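Local structure of voltage-sensor containing phosphatase (3V0D) at residues Tyr29-Val34 and Leu154-Ser159; Val34-Phe39 and Gly131-Leu136; Lys111-Ser116 and His120-His125. The protein probably removes phosphate from phosphoinositide lipids in response to changes in membrane voltage, through a PTEN-like phosphatase and C2 unit. The protein carries 1 engineered substitution. One frame throughout, in Å; residues are numbered along the deposited sequence.

Contact 1 (Tyr29-Val34 and Leu154-Ser159); sequences YVTDHV and LEYFGS. With PO4 (phosphate ion), chain D.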
loop_
_atom_site.group_PDB
_atom_site.type_symbol
_atom_site.label_atom_id
_atom_site.label_comp_id
_atom_site.label_asym_id
_atom_site.label_seq_id
_atom_site.Cartn_x
_atom_site.Cartn_y
_atom_site.Cartn_z
ATOM N N TYR A 29 -19.270 1.294 -9.363
ATOM C CA TYR A 29 -19.955 0.572 -8.298
ATOM C C TYR A 29 -19.301 -0.792 -8.143
ATOM O O TYR A 29 -19.556 -1.719 -8.906
ATOM C CB TYR A 29 -21.452 0.426 -8.578
ATOM C CG TYR A 29 -22.234 1.678 -8.309
ATOM C CD1 TYR A 29 -22.356 2.676 -9.276
ATOM C CD2 TYR A 29 -22.828 1.882 -7.072
ATOM C CE1 TYR A 29 -23.083 3.827 -9.028
ATOM C CE2 TYR A 29 -23.569 3.033 -6.801
ATOM C CZ TYR A 29 -23.688 4.010 -7.789
ATOM O OH TYR A 29 -24.408 5.157 -7.559
ATOM N N VAL A 30 -18.377 -0.893 -7.198
ATOM C CA VAL A 30 -17.746 -2.173 -6.882
ATOM C C VAL A 30 -18.801 -3.165 -6.380
ATOM O O VAL A 30 -18.806 -4.322 -6.797
ATOM C CB VAL A 30 -16.584 -1.975 -5.891
ATOM C CG1 VAL A 30 -15.997 -3.328 -5.467
ATOM C CG2 VAL A 30 -15.492 -1.075 -6.525
ATOM N N THR A 31 -19.687 -2.659 -5.517
ATOM C CA THR A 31 -20.963 -3.295 -5.193
ATOM C C THR A 31 -22.026 -2.207 -5.311
ATOM O O THR A 31 -21.703 -1.057 -5.604
ATOM C CB THR A 31 -21.005 -3.875 -3.789
ATOM O OG1 THR A 31 -21.097 -2.802 -2.855
ATOM C CG2 THR A 31 -19.781 -4.758 -3.475
ATOM N N ASP A 32 -23.294 -2.537 -5.068
ATOM C CA ASP A 32 -24.330 -1.494 -5.071
ATOM C C ASP A 32 -24.088 -0.401 -4.045
ATOM O O ASP A 32 -24.636 0.683 -4.204
ATOM C CB ASP A 32 -25.735 -2.043 -4.751
ATOM C CG ASP A 32 -26.266 -3.031 -5.750
ATOM O OD1 ASP A 32 -27.299 -3.644 -5.408
ATOM O OD2 ASP A 32 -25.704 -3.186 -6.850
ATOM N N HIS A 33 -23.330 -0.698 -2.973
ATOM C CA HIS A 33 -23.158 0.287 -1.891
ATOM C C HIS A 33 -21.723 0.693 -1.645
ATOM O O HIS A 33 -21.472 1.430 -0.708
ATOM C CB HIS A 33 -23.821 -0.192 -0.587
ATOM C CG HIS A 33 -25.283 -0.468 -0.748
ATOM N ND1 HIS A 33 -25.786 -1.738 -0.897
ATOM C CD2 HIS A 33 -26.349 0.368 -0.809
ATOM C CE1 HIS A 33 -27.098 -1.675 -1.036
ATOM N NE2 HIS A 33 -27.464 -0.412 -0.991
ATOM N N VAL A 34 -20.800 0.231 -2.497
ATOM C CA VAL A 34 -19.376 0.533 -2.358
ATOM C C VAL A 34 -18.861 1.008 -3.698
ATOM O O VAL A 34 -18.844 0.244 -4.667
ATOM C CB VAL A 34 -18.585 -0.715 -1.866
ATOM C CG1 VAL A 34 -17.107 -0.398 -1.771
ATOM C CG2 VAL A 34 -19.122 -1.233 -0.549
ATOM N N LEU A 154 -9.222 -8.853 -3.173
ATOM C CA LEU A 154 -8.353 -8.081 -4.068
ATOM C C LEU A 154 -8.683 -8.376 -5.519
ATOM O O LEU A 154 -8.766 -7.469 -6.333
ATOM C CB LEU A 154 -6.888 -8.430 -3.790
ATOM C CG LEU A 154 -6.346 -7.781 -2.522
ATOM C CD1 LEU A 154 -5.126 -8.527 -2.020
ATOM C CD2 LEU A 154 -6.002 -6.319 -2.812
ATOM N N GLU A 155 -8.851 -9.649 -5.864
ATOM C CA GLU A 155 -9.154 -10.004 -7.236
ATOM C C GLU A 155 -10.513 -9.478 -7.633
ATOM O O GLU A 155 -10.683 -9.055 -8.771
ATOM C CB GLU A 155 -9.075 -11.506 -7.417
ATOM C CG GLU A 155 -7.649 -11.980 -7.426
ATOM C CD GLU A 155 -7.445 -13.381 -7.907
ATOM O OE1 GLU A 155 -6.279 -13.817 -7.872
ATOM O OE2 GLU A 155 -8.409 -14.043 -8.325
ATOM N N TYR A 156 -11.481 -9.467 -6.721
ATOM C CA TYR A 156 -12.793 -8.907 -7.024
ATOM C C TYR A 156 -12.680 -7.403 -7.307
ATOM O O TYR A 156 -13.213 -6.892 -8.310
ATOM C CB TYR A 156 -13.795 -9.196 -5.904
ATOM C CG TYR A 156 -15.137 -8.602 -6.204
ATOM C CD1 TYR A 156 -15.988 -9.212 -7.132
ATOM C CD2 TYR A 156 -15.586 -7.454 -5.559
ATOM C CE1 TYR A 156 -17.222 -8.670 -7.443
ATOM C CE2 TYR A 156 -16.828 -6.913 -5.853
ATOM C CZ TYR A 156 -17.634 -7.511 -6.799
ATOM O OH TYR A 156 -18.874 -6.992 -7.104
ATOM N N PHE A 157 -11.972 -6.679 -6.442
ATOM C CA PHE A 157 -11.750 -5.261 -6.702
ATOM C C PHE A 157 -11.100 -5.071 -8.069
ATOM O O PHE A 157 -11.538 -4.234 -8.863
ATOM C CB PHE A 157 -10.857 -4.639 -5.604
ATOM C CG PHE A 157 -10.486 -3.228 -5.922
ATOM C CD1 PHE A 157 -11.392 -2.183 -5.736
ATOM C CD2 PHE A 157 -9.237 -2.931 -6.464
ATOM C CE1 PHE A 157 -11.050 -0.870 -6.083
ATOM C CE2 PHE A 157 -8.893 -1.611 -6.809
ATOM C CZ PHE A 157 -9.805 -0.591 -6.615
ATOM N N GLY A 158 -10.059 -5.859 -8.330
ATOM C CA GLY A 158 -9.374 -5.736 -9.615
ATOM C C GLY A 158 -10.317 -6.020 -10.784
ATOM O O GLY A 158 -10.279 -5.305 -11.774
ATOM N N SER A 159 -11.181 -7.025 -10.649
ATOM C CA SER A 159 -12.115 -7.391 -11.712
ATOM C C SER A 159 -13.133 -6.304 -11.988
ATOM O O SER A 159 -13.644 -6.190 -13.101
ATOM C CB SER A 159 -12.831 -8.709 -11.385
ATOM O OG SER A 159 -13.905 -8.579 -10.459
HETATM P P PO4 D . -25.253 -5.028 0.199
HETATM O O1 PO4 D . -25.140 -4.547 1.625
HETATM O O2 PO4 D . -26.730 -4.981 -0.144
HETATM O O3 PO4 D . -24.475 -4.050 -0.659
HETATM O O4 PO4 D . -24.717 -6.418 0.080
#

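Contact 2 (Val34-Phe39 and Gly131-Leu136); sequences VIAMSF and GRTGTL. With PO4 (phosphate ion), chain C.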
loop_
_atom_site.group_PDB
_atom_site.type_symbol
_atom_site.label_atom_id
_atom_site.label_comp_id
_atom_site.label_asym_id
_atom_site.label_seq_id
_atom_site.Cartn_x
_atom_site.Cartn_y
_atom_site.Cartn_z
ATOM N N VAL A 34 -20.800 0.231 -2.497
ATOM C CA VAL A 34 -19.376 0.533 -2.358
ATOM C C VAL A 34 -18.861 1.008 -3.698
ATOM O O VAL A 34 -18.844 0.244 -4.667
ATOM C CB VAL A 34 -18.585 -0.715 -1.866
ATOM C CG1 VAL A 34 -17.107 -0.398 -1.771
ATOM C CG2 VAL A 34 -19.122 -1.233 -0.549
ATOM N N ILE A 35 -18.451 2.282 -3.732
ATOM C CA ILE A 35 -17.991 2.943 -4.927
ATOM C C ILE A 35 -16.483 3.169 -4.838
ATOM O O ILE A 35 -15.975 3.519 -3.766
ATOM C CB ILE A 35 -18.756 4.263 -5.117
ATOM C CG1 ILE A 35 -20.226 3.976 -5.468
ATOM C CG2 ILE A 35 -18.098 5.167 -6.162
ATOM C CD1 ILE A 35 -21.153 5.128 -5.108
ATOM N N ALA A 36 -15.784 2.965 -5.965
ATOM C CA ALA A 36 -14.392 3.354 -6.121
ATOM C C ALA A 36 -14.334 4.412 -7.209
ATOM O O ALA A 36 -14.969 4.264 -8.254
ATOM C CB ALA A 36 -13.558 2.163 -6.511
ATOM N N MET A 37 -13.565 5.482 -7.004
ATOM C CA MET A 37 -13.515 6.559 -8.001
ATOM C C MET A 37 -12.173 7.278 -7.927
ATOM O O MET A 37 -11.387 7.076 -6.986
ATOM C CB MET A 37 -14.706 7.516 -7.818
ATOM C CG MET A 37 -14.653 8.251 -6.491
ATOM S SD MET A 37 -16.166 9.208 -6.247
ATOM C CE MET A 37 -15.746 10.060 -4.714
ATOM N N SER A 38 -11.917 8.118 -8.923
ATOM C CA SER A 38 -10.714 8.941 -8.954
ATOM C C SER A 38 -10.924 10.252 -8.182
ATOM O O SER A 38 -11.989 10.483 -7.582
ATOM C CB SER A 38 -10.290 9.184 -10.401
ATOM O OG SER A 38 -11.344 9.755 -11.116
ATOM N N PHE A 39 -9.894 11.094 -8.172
ATOM C CA PHE A 39 -9.919 12.280 -7.340
ATOM C C PHE A 39 -10.955 13.315 -7.830
ATOM O O PHE A 39 -11.017 13.606 -9.035
ATOM C CB PHE A 39 -8.543 12.928 -7.365
ATOM C CG PHE A 39 -8.337 13.934 -6.266
ATOM C CD1 PHE A 39 -7.903 13.506 -5.016
ATOM C CD2 PHE A 39 -8.561 15.292 -6.454
ATOM C CE1 PHE A 39 -7.702 14.385 -3.976
ATOM C CE2 PHE A 39 -8.351 16.203 -5.398
ATOM C CZ PHE A 39 -7.924 15.731 -4.160
ATOM N N GLY A 131 -4.625 1.768 -6.593
ATOM C CA GLY A 131 -3.919 1.043 -5.554
ATOM C C GLY A 131 -4.365 1.345 -4.135
ATOM O O GLY A 131 -4.666 0.426 -3.356
ATOM N N ARG A 132 -4.378 2.617 -3.745
ATOM C CA ARG A 132 -4.782 2.930 -2.370
ATOM C C ARG A 132 -6.254 2.603 -2.160
ATOM O O ARG A 132 -6.645 2.008 -1.150
ATOM C CB ARG A 132 -4.516 4.414 -2.070
ATOM C CG ARG A 132 -3.020 4.717 -1.937
ATOM C CD ARG A 132 -2.790 6.210 -1.821
ATOM N NE ARG A 132 -2.969 6.887 -3.095
ATOM C CZ ARG A 132 -2.700 8.169 -3.290
ATOM N NH1 ARG A 132 -2.321 8.928 -2.255
ATOM N NH2 ARG A 132 -2.820 8.704 -4.502
ATOM N N THR A 133 -7.076 2.996 -3.128
ATOM C CA THR A 133 -8.502 2.682 -3.099
ATOM C C THR A 133 -8.726 1.176 -2.950
ATOM O O THR A 133 -9.553 0.733 -2.130
ATOM C CB THR A 133 -9.184 3.278 -4.332
ATOM O OG1 THR A 133 -9.215 4.691 -4.189
ATOM C CG2 THR A 133 -10.616 2.811 -4.468
ATOM N N GLY A 134 -8.009 0.375 -3.734
ATOM C CA GLY A 134 -8.194 -1.063 -3.667
ATOM C C GLY A 134 -7.810 -1.644 -2.318
ATOM O O GLY A 134 -8.392 -2.631 -1.878
ATOM N N THR A 135 -6.820 -1.058 -1.645
ATOM C CA THR A 135 -6.402 -1.553 -0.341
ATOM C C THR A 135 -7.584 -1.436 0.632
ATOM O O THR A 135 -7.887 -2.377 1.389
ATOM C CB THR A 135 -5.207 -0.732 0.201
ATOM O OG1 THR A 135 -4.143 -0.709 -0.752
ATOM C CG2 THR A 135 -4.678 -1.286 1.486
ATOM N N LEU A 136 -8.234 -0.269 0.656
ATOM C CA LEU A 136 -9.331 -0.060 1.596
ATOM C C LEU A 136 -10.631 -0.721 1.145
ATOM O O LEU A 136 -11.363 -1.232 1.989
ATOM C CB LEU A 136 -9.514 1.425 1.930
ATOM C CG LEU A 136 -8.620 1.928 3.083
ATOM C CD1 LEU A 136 -7.126 1.809 2.746
ATOM C CD2 LEU A 136 -8.989 3.328 3.487
HETATM P P PO4 C . -4.083 5.603 -6.572
HETATM O O1 PO4 C . -2.628 5.215 -6.884
HETATM O O2 PO4 C . -4.111 7.083 -6.267
HETATM O O3 PO4 C . -4.898 5.298 -7.798
HETATM O O4 PO4 C . -4.551 4.828 -5.418
#

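Contact 3 (Lys111-Ser116 and His120-His125); sequences KVWMTS and HVIAIH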
loop_
_atom_site.group_PDB
_atom_site.type_symbol
_atom_site.label_atom_id
_atom_site.label_comp_id
_atom_site.label_asym_id
_atom_site.label_seq_id
_atom_site.Cartn_x
_atom_site.Cartn_y
_atom_site.Cartn_z
ATOM N N LYS A 111 -17.921 0.899 9.283
ATOM C CA LYS A 111 -18.878 -0.018 9.911
ATOM C C LYS A 111 -20.022 0.745 10.574
ATOM O O LYS A 111 -21.199 0.386 10.388
ATOM C CB LYS A 111 -18.192 -0.982 10.881
ATOM C CG LYS A 111 -18.949 -2.303 11.015
ATOM C CD LYS A 111 -18.162 -3.413 11.713
ATOM C CE LYS A 111 -18.845 -4.827 11.577
ATOM N NZ LYS A 111 -19.044 -5.418 10.173
ATOM N N VAL A 112 -19.689 1.768 11.358
ATOM C CA VAL A 112 -20.699 2.560 12.074
ATOM C C VAL A 112 -21.650 3.211 11.065
ATOM O O VAL A 112 -22.868 3.196 11.223
ATOM C CB VAL A 112 -20.032 3.585 13.010
ATOM C CG1 VAL A 112 -21.034 4.599 13.563
ATOM C CG2 VAL A 112 -19.347 2.873 14.179
ATOM N N TRP A 113 -21.083 3.793 10.018
ATOM C CA TRP A 113 -21.878 4.446 8.994
ATOM C C TRP A 113 -22.793 3.465 8.276
ATOM O O TRP A 113 -23.978 3.740 8.079
ATOM C CB TRP A 113 -20.942 5.152 8.026
ATOM C CG TRP A 113 -21.620 5.620 6.783
ATOM C CD1 TRP A 113 -21.439 5.125 5.534
ATOM C CD2 TRP A 113 -22.563 6.683 6.663
ATOM N NE1 TRP A 113 -22.214 5.787 4.649
ATOM C CE2 TRP A 113 -22.938 6.743 5.311
ATOM C CE3 TRP A 113 -23.155 7.566 7.582
ATOM C CZ2 TRP A 113 -23.851 7.678 4.825
ATOM C CZ3 TRP A 113 -24.075 8.497 7.094
ATOM C CH2 TRP A 113 -24.407 8.539 5.727
ATOM N N MET A 114 -22.255 2.316 7.880
ATOM C CA MET A 114 -23.019 1.384 7.082
ATOM C C MET A 114 -24.081 0.659 7.915
ATOM O O MET A 114 -25.173 0.377 7.430
ATOM C CB MET A 114 -22.086 0.420 6.340
ATOM C CG MET A 114 -21.207 1.153 5.298
ATOM S SD MET A 114 -22.165 1.756 3.924
ATOM C CE MET A 114 -21.833 0.456 2.802
ATOM N N THR A 115 -23.808 0.399 9.181
ATOM C CA THR A 115 -24.752 -0.420 9.939
ATOM C C THR A 115 -26.041 0.336 10.190
ATOM O O THR A 115 -27.094 -0.269 10.396
ATOM C CB THR A 115 -24.094 -0.802 11.276
ATOM O OG1 THR A 115 -22.896 -1.532 11.022
ATOM C CG2 THR A 115 -24.979 -1.698 12.052
ATOM N N SER A 116 -25.971 1.661 10.171
ATOM C CA SER A 116 -27.117 2.462 10.552
ATOM C C SER A 116 -28.258 2.514 9.518
ATOM O O SER A 116 -29.375 2.870 9.881
ATOM C CB SER A 116 -26.679 3.871 10.944
ATOM O OG SER A 116 -26.119 4.554 9.838
ATOM N N HIS A 120 -27.175 3.142 2.947
ATOM C CA HIS A 120 -25.962 3.942 2.990
ATOM C C HIS A 120 -24.931 3.409 2.009
ATOM O O HIS A 120 -24.807 2.198 1.798
ATOM C CB HIS A 120 -25.421 3.980 4.410
ATOM C CG HIS A 120 -26.104 4.993 5.263
ATOM N ND1 HIS A 120 -25.772 5.199 6.582
ATOM C CD2 HIS A 120 -27.108 5.860 4.984
ATOM C CE1 HIS A 120 -26.543 6.153 7.082
ATOM N NE2 HIS A 120 -27.354 6.574 6.129
ATOM N N VAL A 121 -24.179 4.338 1.415
ATOM C CA VAL A 121 -23.068 3.981 0.554
ATOM C C VAL A 121 -21.789 4.643 1.040
ATOM O O VAL A 121 -21.799 5.691 1.715
ATOM C CB VAL A 121 -23.324 4.332 -0.949
ATOM C CG1 VAL A 121 -24.652 3.750 -1.401
ATOM C CG2 VAL A 121 -23.272 5.821 -1.231
ATOM N N ILE A 122 -20.675 4.017 0.656
ATOM C CA ILE A 122 -19.355 4.591 0.829
ATOM C C ILE A 122 -18.723 4.731 -0.532
ATOM O O ILE A 122 -18.834 3.847 -1.386
ATOM C CB ILE A 122 -18.466 3.770 1.800
ATOM C CG1 ILE A 122 -18.225 2.329 1.338
ATOM C CG2 ILE A 122 -19.063 3.820 3.207
ATOM C CD1 ILE A 122 -17.399 1.490 2.328
ATOM N N ALA A 123 -18.029 5.855 -0.724
ATOM C CA ALA A 123 -17.294 6.115 -1.965
ATOM C C ALA A 123 -15.860 6.397 -1.594
ATOM O O ALA A 123 -15.572 7.404 -0.927
ATOM C CB ALA A 123 -17.912 7.268 -2.751
ATOM N N ILE A 124 -14.983 5.498 -2.009
ATOM C CA ILE A 124 -13.568 5.547 -1.668
ATOM C C ILE A 124 -12.806 6.035 -2.881
ATOM O O ILE A 124 -12.998 5.524 -3.984
ATOM C CB ILE A 124 -13.097 4.170 -1.191
ATOM C CG1 ILE A 124 -13.922 3.738 0.045
ATOM C CG2 ILE A 124 -11.613 4.179 -0.882
ATOM C CD1 ILE A 124 -13.785 2.296 0.453
ATOM N N HIS A 125 -11.965 7.041 -2.680
ATOM C CA HIS A 125 -11.147 7.547 -3.770
ATOM C C HIS A 125 -9.744 7.792 -3.345
ATOM O O HIS A 125 -9.435 8.026 -2.165
ATOM C CB HIS A 125 -11.742 8.807 -4.440
ATOM C CG HIS A 125 -11.499 10.086 -3.698
ATOM N ND1 HIS A 125 -10.310 10.783 -3.776
ATOM C CD2 HIS A 125 -12.302 10.803 -2.867
ATOM C CE1 HIS A 125 -10.392 11.866 -3.012
ATOM N NE2 HIS A 125 -11.593 11.914 -2.465
#

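Contact 1 (Tyr29-Val34 and Leu154-Ser159)
The phenol of Y156 donates its proton to the backbone carbonyl of V30, with OH 2.7 Å from O. The approach is almost straight down the carbonyl bond, at a C=O...OH angle of 167°, and V30 O lies at the edge of the tyrosine ring, close to its plane. A tyrosine suits this place because its length carries a hydroxyl from the helix to a chain corner, while the ring leading to it can still pack. The CG of Y156 stands anti to its own backbone N (chi1 179°), which extends the ring away from helix 150-161 toward the loop. The side chains of V30 and Y156 lie antiparallel, overlapping along their flanks, so that V30 CG1 rests 3.7 Å from Y156 CE2. The other branch of the valine, CG2, reaches the neighbouring ring of F157 at CD1, 4.3 Å away. Beta-branched V30 thus spreads one methyl to each of two successive aromatic residues. F157 itself runs inward onto A36 and helix 131-143.

Within the loop, T31 OG1 accepts the backbone N-H of H33 at 3.1 Å, an ST turn, and T31 N donates to V34 O over 3.1 Å. From the end of the same turn, the H33 ring reaches a phosphate ion, probably a solvent component of the crystals. Its ND1 donates to O3 of the phosphate over 2.7 Å, nearly straight at 170°, with O3 in the ring plane. K146 grips the same ion. The 29-34 loop is the connection of a β-hairpin between strand 27-29 and antiparallel strand 34-41, and Y156 ties its corner to helix 150-161 of the tensin-type phosphatase domain.

Contact 2 (Val34-Phe39 and Gly131-Leu136)
T133 faces A36 from the first turn of helix 131-143, and its CB splits into two branches with different tasks. The methyl CG2, anti to the backbone N, meets A36 CB at 3.6 Å; with a methyl on each side, helix and strand can come close, and threonine suits the place by offering this small apolar branch to the sheet. The hydroxyl OG1 turns beside the backbone N and, in this engineered protein, is hydrogen-bonded to the hydroxyl of S126, the serine that replaces a cysteine.

The adjacent R132 leads off in a different direction, to a second phosphate ion. Its CB lies 3.4 Å from O4, which also accepts the backbone N-H of R132 at 2.8 Å. A bend at chi3 (-74°) brings the guanidinium back edge-on to the ion. There NE makes only weak bonds to O4 and O2, whereas NH2 donates to O2 at 2.7 Å and 160°. The remaining nitrogen, NH1, is held by E75 and by the carbonyl of I92. The ion is further held by the backbone N-H groups of K127, G128 and K130 and, in this variant, by OG of the engineered S126, in the phosphate-binding P-loop of the cysteine-phosphatase family. The helix start thus sits between strand 34-41, touched by T133, and helix 176-191, where R132 and T135 pack on Q178.

Contact 3 (Lys111-Ser116 and His120-His125)
The six-membered ring of W113 and the imidazole of H120 lie face to face, their centroids 3.6 Å apart and their planes only 8° from parallel. H120 ND1 sits over the middle of the indole, and W113 CZ2 over the middle of the imidazole. The edges are used as well. W113 NE1 donates a hydrogen bond to V121 O at 3.0 Å, approaching from well above that carbonyl's plane, and the neighbouring CD1 touches I122 CG2 at 3.6 Å. At the histidine edge, ND1 donates to W113 O over 2.8 Å, almost straight (173°) and in the imidazole plane. Tryptophan gives this place a broad face and an N-H on one rigid plate, and histidine is small enough to stack on it while still reaching the backbone.

W113 O takes a second donor, S116 OG at 2.9 Å, from the opposite face of its plane. The serine hydroxyl stands between its own N and carbonyl carbon (chi1 65°), folded back toward the W113 carbonyl. M114, bent at chi2 and chi3, lays SD against I122 CG2 at 3.8 Å and 3.4 Å from H120 O, a pliable filler between helix and strand. The bond to W113 O shows a proton on ND1; whether NE2 carries one too is undecided, though this carbonyl late in helix 100-115 and the indole face would probably make a positive imidazole easier to bear.

From the N terminus the chain makes the 29-34 corner and, through the shared V34, enters strand 34-41, so contacts 1 and 2 begin back to back. It then travels to helix 100-115 and, after a short loop, enters strand 121-125, closing contact 3, the shortest loop. Helix 131-143 follows and closes contact 2, and helix 150-161 then closes contact 1. The three are nested, 3 within 2 within 1, without crossing. Strands 34-41 and 121-125 are parallel neighbours, hydrogen-bonded through the backbone of I35 to I122 and I124, which links contacts 2 and 3. F157 against G134 joins the two later helices, and H33 O to I122 N ties the corner to the sheet.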